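Local coordinates for protein KLLA0C04147p (Kluyveromyces lactis, PDB 5H2A) that probably binds and transfers sterols as a member of the OSBP family, this chain being its ankyrin-repeat domain, at residues A[57-62]-A[103-108]; A[204-209]-A[252-257]; A[230-235]-A[257-262]. One frame throughout, in Å; residues are numbered along the deposited sequence.

Interaction 1. Residues A[57-62]-A[103-108]; sequences YAVQVS and AFQSRG
Arg107 reaches across to two backbone carbonyls, Val59 O in the last turn of helix 54-61 and Ser62 O just past it. It starts from the turn between helices 98-104 and 108-115, inside a predicted ankyrin repeat; Ser106 closes the first of these helices with a Schellman motif, and Arg107 takes the N-cap position of the second. CB and CG carry the side chain out of this turn, and the residue also touches Ile67 of helix 64-74. CD passes 3.4 Å from Val59 O, and the chain then bends at chi3 (65°), bringing the guanidinium edge toward the carbonyls. NE, 4.0 Å from Val59 O, only skirts that oxygen. Beyond CZ, NH1 donates to Val59 O at 2.7 Å, from above the carbonyl plane, and also to Ser62 O. NH2 donates to Ser62 O at 2.8 Å, so this one oxygen is gripped end-on by both terminal nitrogens, which lie in its carbonyl plane. A leucine here would probably leave Ser62 O without these two donors and take from Val59 O its shorter bond, leaving the weak one from Gln105 NE2, 3.2 Å from Val59 O. The amide planes of Gln105 and Gln60 stand 65° apart, and Gln105 OE1 lies 3.6 Å from Gln60 CA and 3.7 Å from Gln60 CG.

Interaction 2. Residues A[204-209]-A[252-257]; sequences KKRDIL and LELKKM
Arg206 meets Leu254 first: its CA and CG both rest on Leu254 CD1, each at 3.9 Å, and the two side chains cross at about a right angle. Arg206 lies just past helix 198-204, closing it in a Schellman motif with positive phi. Its side chain bends at chi2 (69°), and NH1 turns back to donate to Lys204 O at 3.1 Å, an acceptor near the guanidinium plane, while NE forms a salt bridge with Asp251. Asp207 follows as N-cap of helix 208-215, its OD1 accepting from Leu210 N. Ile208 then supplies most of the apolar contact. Its CG1 packs on Leu254 CD2 at 4.0 Å, and CG2 lies 4.3 Å from Met257 SD. CD1 approaches Glu253 OE1 to 3.6 Å, a van der Waals contact with the carboxylate; the charge of Glu253 is met by Arg212 through OE2. The isoleucine thus meets Glu253, Leu254 and Met257, spaced i, i+1 and i+4 along the helix. In this ankyrin-repeat domain the turn between helices 198-204 and 208-215 is so laid against helix 249-268, whose Leu254 and Met257 extend the packing to Cys211 of helix 208-215.

Interaction 3. Residues A[230-235]-A[257-262]; sequences LPIDLL and MLEKAA
Leu258, on helix 249-268, pushes its side chain into a short 3-10 turn, 232-234, of the ankyrin-repeat domain. The sequence Leu-Pro-Ile-Asp at 230-233 resembles the Thr-Pro-Leu-His signature of ankyrin repeats. CD1 of Leu258 does most of the touching: it lies 3.8 Å from Ile232 CA and 4.0 Å from Ile232 CB, close against the backbone of the turn. The same methyl meets Leu235 CD1 at 4.2 Å, so it sits among the side chains of a single turn. The other branch, CD2, turns to Pro231 CB at 4.2 Å. Ile232 also reaches past Leu258: with CG1 anti to the backbone N (chi1 -163°), its CD1 arrives at Glu259 CG, 3.7 Å away. The two side chains cross at about a right angle, and it is the aliphatic stem of the glutamate that makes the contact.

The next shell places these groups. Pro231 also packs on Leu199 and His200 of helix 198-204, and Leu235 touches Arg206, so the turn is wedged between that helix and helix 249-268. Within the turn, Leu234 N donates to Pro231 O and Leu235 N to Ile232 O, keeping Pro231, Ile232 and Leu235 directed at the leucine. Asp233, its CB directed away from the helix, is tied to the start of the turn: Leu230 N donates to Asp233 OD2 at 2.9 Å, meeting the oxygen from above the carboxylate plane, 40° out of it.

Interaction 1 stands apart from the other two, its centre about 50 Å from theirs and on the opposite side of the chain's centre. It is partly buried and polar, with side-chain donors held by carbonyls at a helix end. Interactions 2 and 3 have no hydrogen bond across their segments and rest on apolar side chains. They share helix 249-268 and Met257, with centres 9 Å apart: 204-209 meets the earlier turns of that helix, 230-235 the following ones. Leu235 joins them through Leu254 CB, 3.8 Å from Leu235 CD1. Interaction 2 lies nearer the surface and has its charged groups, Arg206 and Glu253, paired with residues outside the two segments; interaction 3 is partly buried, around a leucine.

Interaction 1. Residues A[57-62]-A[103-108]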
loop_
_atom_site.group_PDB
_atom_site.type_symbol
_atom_site.label_atom_id
_atom_site.label_comp_id
_atom_site.label_asym_id
_atom_site.label_seq_id
_atom_site.Cartn_x
_atom_site.Cartn_y
_atom_site.Cartn_z
ATOM N N TYR A 57 17.731 0.934 10.961
ATOM C CA TYR A 57 18.923 1.360 11.692
ATOM C C TYR A 57 19.510 2.629 11.096
ATOM O O TYR A 57 19.980 3.501 11.831
ATOM C CB TYR A 57 19.972 0.242 11.703
ATOM C CG TYR A 57 19.530 -0.966 12.506
ATOM C CD1 TYR A 57 19.051 -0.817 13.798
ATOM C CD2 TYR A 57 19.577 -2.242 11.961
ATOM C CE1 TYR A 57 18.645 -1.923 14.543
ATOM C CE2 TYR A 57 19.165 -3.349 12.690
ATOM C CZ TYR A 57 18.704 -3.179 13.977
ATOM O OH TYR A 57 18.317 -4.272 14.708
ATOM N N ALA A 58 19.466 2.768 9.772
ATOM C CA ALA A 58 20.030 3.962 9.139
ATOM C C ALA A 58 19.258 5.225 9.534
ATOM O O ALA A 58 19.866 6.262 9.834
ATOM C CB ALA A 58 20.060 3.796 7.611
ATOM N N VAL A 59 17.922 5.166 9.530
ATOM C CA VAL A 59 17.131 6.288 10.044
ATOM C C VAL A 59 17.560 6.634 11.469
ATOM O O VAL A 59 17.647 7.812 11.841
ATOM C CB VAL A 59 15.622 5.968 9.963
ATOM C CG1 VAL A 59 14.785 7.005 10.752
ATOM C CG2 VAL A 59 15.185 5.887 8.522
ATOM N N GLN A 60 17.870 5.618 12.283
ATOM C CA GLN A 60 18.266 5.884 13.668
ATOM C C GLN A 60 19.633 6.563 13.766
ATOM O O GLN A 60 19.816 7.434 14.616
ATOM C CB GLN A 60 18.282 4.595 14.498
ATOM C CG GLN A 60 16.913 4.012 14.844
ATOM C CD GLN A 60 17.041 2.594 15.382
ATOM O OE1 GLN A 60 16.254 1.710 15.043
ATOM N NE2 GLN A 60 18.053 2.367 16.204
ATOM N N VAL A 61 20.622 6.154 12.959
ATOM C CA VAL A 61 22.009 6.530 13.270
ATOM C C VAL A 61 22.768 7.168 12.102
ATOM O O VAL A 61 23.878 7.689 12.293
ATOM C CB VAL A 61 22.812 5.308 13.777
ATOM C CG1 VAL A 61 22.060 4.554 14.886
ATOM C CG2 VAL A 61 23.178 4.374 12.598
ATOM N N SER A 62 22.200 7.122 10.873
ATOM C CA SER A 62 22.996 7.460 9.688
ATOM C C SER A 62 22.732 8.882 9.199
ATOM O O SER A 62 21.629 9.410 9.383
ATOM C CB SER A 62 22.679 6.500 8.534
ATOM O OG SER A 62 23.182 5.205 8.813
ATOM N N ALA A 103 9.651 9.984 11.399
ATOM C CA ALA A 103 8.694 10.918 11.997
ATOM C C ALA A 103 8.939 11.083 13.495
ATOM O O ALA A 103 8.965 12.206 14.018
ATOM C CB ALA A 103 7.271 10.415 11.744
ATOM N N PHE A 104 9.090 9.963 14.205
ATOM C CA PHE A 104 9.331 9.993 15.649
ATOM C C PHE A 104 10.560 10.825 16.004
ATOM O O PHE A 104 10.555 11.567 16.995
ATOM C CB PHE A 104 9.500 8.556 16.154
ATOM C CG PHE A 104 9.675 8.450 17.649
ATOM C CD1 PHE A 104 8.610 8.695 18.505
ATOM C CD2 PHE A 104 10.897 8.071 18.189
ATOM C CE1 PHE A 104 8.772 8.578 19.887
ATOM C CE2 PHE A 104 11.066 7.959 19.566
ATOM C CZ PHE A 104 10.001 8.212 20.413
ATOM N N GLN A 105 11.624 10.706 15.215
ATOM C CA GLN A 105 12.893 11.385 15.440
ATOM C C GLN A 105 12.945 12.790 14.859
ATOM O O GLN A 105 13.989 13.445 14.968
ATOM C CB GLN A 105 14.043 10.559 14.838
ATOM C CG GLN A 105 14.262 9.260 15.556
ATOM C CD GLN A 105 15.315 8.381 14.886
ATOM O OE1 GLN A 105 15.077 7.196 14.661
ATOM N NE2 GLN A 105 16.464 8.960 14.555
ATOM N N SER A 106 11.862 13.263 14.242
ATOM C CA SER A 106 11.828 14.589 13.623
ATOM C C SER A 106 12.921 14.763 12.570
ATOM O O SER A 106 13.536 15.826 12.463
ATOM C CB SER A 106 11.920 15.697 14.686
ATOM O OG SER A 106 10.820 15.595 15.565
ATOM N N ARG A 107 13.156 13.726 11.757
ATOM C CA ARG A 107 14.122 13.835 10.657
ATOM C C ARG A 107 13.349 14.246 9.406
ATOM O O ARG A 107 12.969 13.431 8.564
ATOM C CB ARG A 107 14.893 12.528 10.466
ATOM C CG ARG A 107 15.706 12.108 11.704
ATOM C CD ARG A 107 16.792 11.046 11.340
ATOM N NE ARG A 107 17.813 11.594 10.448
ATOM C CZ ARG A 107 18.878 10.919 10.040
ATOM N NH1 ARG A 107 19.052 9.672 10.452
ATOM N NH2 ARG A 107 19.760 11.485 9.233
ATOM N N GLY A 108 13.096 15.556 9.303
ATOM C CA GLY A 108 12.241 16.057 8.241
ATOM C C GLY A 108 12.746 15.704 6.856
ATOM O O GLY A 108 11.964 15.370 5.970
#

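Interaction 2. Residues A[204-209]-A[252-257]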
loop_
_atom_site.group_PDB
_atom_site.type_symbol
_atom_site.label_atom_id
_atom_site.label_comp_id
_atom_site.label_asym_id
_atom_site.label_seq_id
_atom_site.Cartn_x
_atom_site.Cartn_y
_atom_site.Cartn_z
ATOM N N LYS A 204 -26.031 2.257 -14.474
ATOM C CA LYS A 204 -26.838 2.970 -15.462
ATOM C C LYS A 204 -26.242 2.857 -16.856
ATOM O O LYS A 204 -26.988 2.797 -17.842
ATOM C CB LYS A 204 -26.994 4.439 -15.055
ATOM C CG LYS A 204 -27.966 4.632 -13.890
ATOM C CD LYS A 204 -28.257 6.107 -13.610
ATOM C CE LYS A 204 -27.066 6.848 -13.050
ATOM N NZ LYS A 204 -27.453 8.237 -12.652
ATOM N N LYS A 205 -24.911 2.797 -16.959
ATOM C CA LYS A 205 -24.244 2.573 -18.234
ATOM C C LYS A 205 -24.375 1.137 -18.735
ATOM O O LYS A 205 -23.946 0.864 -19.862
ATOM C CB LYS A 205 -22.763 2.946 -18.118
ATOM C CG LYS A 205 -22.516 4.461 -18.097
ATOM C CD LYS A 205 -21.055 4.755 -17.742
ATOM C CE LYS A 205 -20.740 6.253 -17.858
ATOM N NZ LYS A 205 -19.283 6.468 -17.579
ATOM N N ARG A 206 -24.950 0.227 -17.934
ATOM C CA ARG A 206 -25.042 -1.194 -18.291
ATOM C C ARG A 206 -23.670 -1.780 -18.604
ATOM O O ARG A 206 -23.534 -2.656 -19.458
ATOM C CB ARG A 206 -25.992 -1.419 -19.470
ATOM C CG ARG A 206 -27.407 -1.714 -19.053
ATOM C CD ARG A 206 -28.054 -0.504 -18.455
ATOM N NE ARG A 206 -29.434 -0.758 -18.031
ATOM C CZ ARG A 206 -30.245 0.199 -17.588
ATOM N NH1 ARG A 206 -29.804 1.452 -17.529
ATOM N NH2 ARG A 206 -31.485 -0.086 -17.213
ATOM N N ASP A 207 -22.638 -1.298 -17.921
ATOM C CA ASP A 207 -21.274 -1.728 -18.198
ATOM C C ASP A 207 -21.002 -2.913 -17.273
ATOM O O ASP A 207 -20.552 -2.753 -16.144
ATOM C CB ASP A 207 -20.295 -0.573 -17.988
ATOM C CG ASP A 207 -18.908 -0.879 -18.531
ATOM O OD1 ASP A 207 -18.564 -2.081 -18.660
ATOM O OD2 ASP A 207 -18.160 0.077 -18.839
ATOM N N ILE A 208 -21.294 -4.119 -17.765
ATOM C CA ILE A 208 -21.174 -5.326 -16.947
ATOM C C ILE A 208 -19.735 -5.530 -16.501
ATOM O O ILE A 208 -19.466 -5.835 -15.329
ATOM C CB ILE A 208 -21.693 -6.545 -17.731
ATOM C CG1 ILE A 208 -23.212 -6.434 -17.907
ATOM C CG2 ILE A 208 -21.309 -7.841 -17.021
ATOM C CD1 ILE A 208 -23.799 -7.427 -18.923
ATOM N N LEU A 209 -18.789 -5.377 -17.433
ATOM C CA LEU A 209 -17.366 -5.531 -17.116
ATOM C C LEU A 209 -16.949 -4.660 -15.934
ATOM O O LEU A 209 -16.267 -5.122 -15.002
ATOM C CB LEU A 209 -16.524 -5.171 -18.344
ATOM C CG LEU A 209 -15.001 -5.254 -18.167
ATOM C CD1 LEU A 209 -14.568 -6.706 -18.071
ATOM C CD2 LEU A 209 -14.276 -4.546 -19.298
ATOM N N LEU A 252 -30.606 -8.453 -16.416
ATOM C CA LEU A 252 -30.692 -9.629 -15.551
ATOM C C LEU A 252 -29.335 -9.945 -14.935
ATOM O O LEU A 252 -29.237 -10.235 -13.737
ATOM C CB LEU A 252 -31.227 -10.831 -16.326
ATOM C CG LEU A 252 -31.307 -12.090 -15.456
ATOM C CD1 LEU A 252 -32.233 -11.834 -14.284
ATOM C CD2 LEU A 252 -31.779 -13.297 -16.273
ATOM N N GLU A 253 -28.269 -9.869 -15.731
ATOM C CA GLU A 253 -26.954 -10.165 -15.182
ATOM C C GLU A 253 -26.565 -9.147 -14.116
ATOM O O GLU A 253 -26.031 -9.517 -13.062
ATOM C CB GLU A 253 -25.903 -10.222 -16.288
ATOM C CG GLU A 253 -24.508 -10.490 -15.731
ATOM C CD GLU A 253 -23.531 -10.999 -16.773
ATOM O OE1 GLU A 253 -23.848 -10.925 -17.984
ATOM O OE2 GLU A 253 -22.442 -11.474 -16.370
ATOM N N LEU A 254 -26.832 -7.861 -14.372
ATOM C CA LEU A 254 -26.554 -6.827 -13.374
ATOM C C LEU A 254 -27.363 -7.059 -12.108
ATOM O O LEU A 254 -26.847 -6.898 -10.999
ATOM C CB LEU A 254 -26.873 -5.442 -13.950
ATOM C CG LEU A 254 -25.969 -5.029 -15.115
ATOM C CD1 LEU A 254 -26.544 -3.813 -15.895
ATOM C CD2 LEU A 254 -24.581 -4.702 -14.564
ATOM N N LYS A 255 -28.640 -7.418 -12.256
ATOM C CA LYS A 255 -29.470 -7.694 -11.085
ATOM C C LYS A 255 -28.877 -8.824 -10.245
ATOM O O LYS A 255 -28.768 -8.710 -9.015
ATOM C CB LYS A 255 -30.893 -8.026 -11.542
ATOM C CG LYS A 255 -31.802 -8.657 -10.502
ATOM C CD LYS A 255 -33.264 -8.605 -10.982
ATOM C CE LYS A 255 -34.177 -9.546 -10.199
ATOM N NZ LYS A 255 -34.256 -10.914 -10.807
ATOM N N LYS A 256 -28.487 -9.926 -10.894
ATOM C CA LYS A 256 -27.918 -11.061 -10.165
ATOM C C LYS A 256 -26.623 -10.676 -9.462
ATOM O O LYS A 256 -26.379 -11.079 -8.316
ATOM C CB LYS A 256 -27.670 -12.230 -11.124
ATOM C CG LYS A 256 -28.943 -12.936 -11.595
ATOM C CD LYS A 256 -28.613 -14.262 -12.278
ATOM C CE LYS A 256 -29.763 -14.744 -13.151
ATOM N NZ LYS A 256 -30.990 -15.014 -12.345
ATOM N N MET A 257 -25.774 -9.902 -10.138
ATOM C CA MET A 257 -24.527 -9.446 -9.520
ATOM C C MET A 257 -24.795 -8.562 -8.310
ATOM O O MET A 257 -24.098 -8.657 -7.286
ATOM C CB MET A 257 -23.694 -8.669 -10.539
ATOM C CG MET A 257 -23.172 -9.466 -11.702
ATOM S SD MET A 257 -22.673 -8.327 -13.008
ATOM C CE MET A 257 -22.247 -6.927 -11.968
#

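Interaction 3. Residues A[230-235]-A[257-262]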
loop_
_atom_site.group_PDB
_atom_site.type_symbol
_atom_site.label_atom_id
_atom_site.label_comp_id
_atom_site.label_asym_id
_atom_site.label_seq_id
_atom_site.Cartn_x
_atom_site.Cartn_y
_atom_site.Cartn_z
ATOM N N LEU A 230 -30.984 2.812 -4.315
ATOM C CA LEU A 230 -29.944 1.805 -4.432
ATOM C C LEU A 230 -29.626 1.542 -5.907
ATOM O O LEU A 230 -30.499 1.690 -6.764
ATOM C CB LEU A 230 -30.394 0.503 -3.788
ATOM C CG LEU A 230 -30.758 0.533 -2.300
ATOM C CD1 LEU A 230 -31.324 -0.809 -1.875
ATOM C CD2 LEU A 230 -29.538 0.883 -1.480
ATOM N N PRO A 231 -28.390 1.120 -6.219
ATOM C CA PRO A 231 -28.077 0.740 -7.607
ATOM C C PRO A 231 -29.079 -0.234 -8.218
ATOM O O PRO A 231 -29.448 -0.092 -9.391
ATOM C CB PRO A 231 -26.676 0.124 -7.479
ATOM C CG PRO A 231 -26.058 0.899 -6.336
ATOM C CD PRO A 231 -27.197 1.070 -5.352
ATOM N N ILE A 232 -29.543 -1.218 -7.445
ATOM C CA ILE A 232 -30.481 -2.185 -8.006
ATOM C C ILE A 232 -31.842 -1.544 -8.294
ATOM O O ILE A 232 -32.563 -1.998 -9.193
ATOM C CB ILE A 232 -30.590 -3.405 -7.067
ATOM C CG1 ILE A 232 -31.223 -4.596 -7.811
ATOM C CG2 ILE A 232 -31.352 -3.028 -5.792
ATOM C CD1 ILE A 232 -31.151 -5.911 -7.049
ATOM N N ASP A 233 -32.211 -0.472 -7.578
ATOM C CA ASP A 233 -33.441 0.258 -7.899
ATOM C C ASP A 233 -33.392 0.914 -9.271
ATOM O O ASP A 233 -34.432 1.354 -9.771
ATOM C CB ASP A 233 -33.729 1.365 -6.870
ATOM C CG ASP A 233 -33.961 0.833 -5.465
ATOM O OD1 ASP A 233 -34.479 -0.299 -5.335
ATOM O OD2 ASP A 233 -33.631 1.562 -4.490
ATOM N N LEU A 234 -32.207 1.050 -9.871
ATOM C CA LEU A 234 -32.099 1.725 -11.162
ATOM C C LEU A 234 -32.495 0.832 -12.327
ATOM O O LEU A 234 -32.694 1.342 -13.431
ATOM C CB LEU A 234 -30.664 2.233 -11.369
ATOM C CG LEU A 234 -30.107 3.058 -10.208
ATOM C CD1 LEU A 234 -28.629 3.383 -10.419
ATOM C CD2 LEU A 234 -30.918 4.327 -10.030
ATOM N N LEU A 235 -32.604 -0.479 -12.108
ATOM C CA LEU A 235 -32.988 -1.419 -13.152
ATOM C C LEU A 235 -34.484 -1.704 -13.067
ATOM O O LEU A 235 -34.978 -2.142 -12.019
ATOM C CB LEU A 235 -32.199 -2.721 -13.011
ATOM C CG LEU A 235 -30.685 -2.544 -12.956
ATOM C CD1 LEU A 235 -30.004 -3.860 -12.617
ATOM C CD2 LEU A 235 -30.206 -2.009 -14.298
ATOM N N MET A 257 -25.774 -9.902 -10.138
ATOM C CA MET A 257 -24.527 -9.446 -9.520
ATOM C C MET A 257 -24.795 -8.562 -8.310
ATOM O O MET A 257 -24.098 -8.657 -7.286
ATOM C CB MET A 257 -23.694 -8.669 -10.539
ATOM C CG MET A 257 -23.172 -9.466 -11.702
ATOM S SD MET A 257 -22.673 -8.327 -13.008
ATOM C CE MET A 257 -22.247 -6.927 -11.968
ATOM N N LEU A 258 -25.787 -7.680 -8.412
ATOM C CA LEU A 258 -26.076 -6.775 -7.298
ATOM C C LEU A 258 -26.686 -7.525 -6.123
ATOM O O LEU A 258 -26.401 -7.203 -4.961
ATOM C CB LEU A 258 -27.007 -5.657 -7.767
ATOM C CG LEU A 258 -26.308 -4.654 -8.699
ATOM C CD1 LEU A 258 -27.320 -3.735 -9.352
ATOM C CD2 LEU A 258 -25.280 -3.850 -7.881
ATOM N N GLU A 259 -27.523 -8.525 -6.410
ATOM C CA GLU A 259 -28.131 -9.318 -5.349
ATOM C C GLU A 259 -27.083 -10.133 -4.607
ATOM O O GLU A 259 -27.093 -10.184 -3.370
ATOM C CB GLU A 259 -29.219 -10.221 -5.931
ATOM C CG GLU A 259 -30.508 -9.498 -6.218
ATOM C CD GLU A 259 -31.506 -10.342 -7.031
ATOM O OE1 GLU A 259 -31.147 -11.455 -7.483
ATOM O OE2 GLU A 259 -32.648 -9.878 -7.218
ATOM N N LYS A 260 -26.146 -10.742 -5.338
ATOM C CA LYS A 260 -25.071 -11.476 -4.684
ATOM C C LYS A 260 -24.169 -10.536 -3.886
ATOM O O LYS A 260 -23.738 -10.868 -2.773
ATOM C CB LYS A 260 -24.273 -12.254 -5.724
ATOM C CG LYS A 260 -23.048 -12.955 -5.172
ATOM C CD LYS A 260 -22.046 -13.276 -6.277
ATOM C CE LYS A 260 -20.609 -12.938 -5.851
ATOM N NZ LYS A 260 -20.420 -11.481 -5.532
ATOM N N ALA A 261 -23.875 -9.351 -4.432
ATOM C CA ALA A 261 -23.052 -8.392 -3.696
ATOM C C ALA A 261 -23.748 -7.935 -2.417
ATOM O O ALA A 261 -23.098 -7.720 -1.383
ATOM C CB ALA A 261 -22.714 -7.198 -4.594
ATOM N N ALA A 262 -25.074 -7.802 -2.463
ATOM C CA ALA A 262 -25.826 -7.378 -1.288
ATOM C C ALA A 262 -25.764 -8.431 -0.190
ATOM O O ALA A 262 -25.647 -8.090 0.996
ATOM C CB ALA A 262 -27.274 -7.079 -1.667
#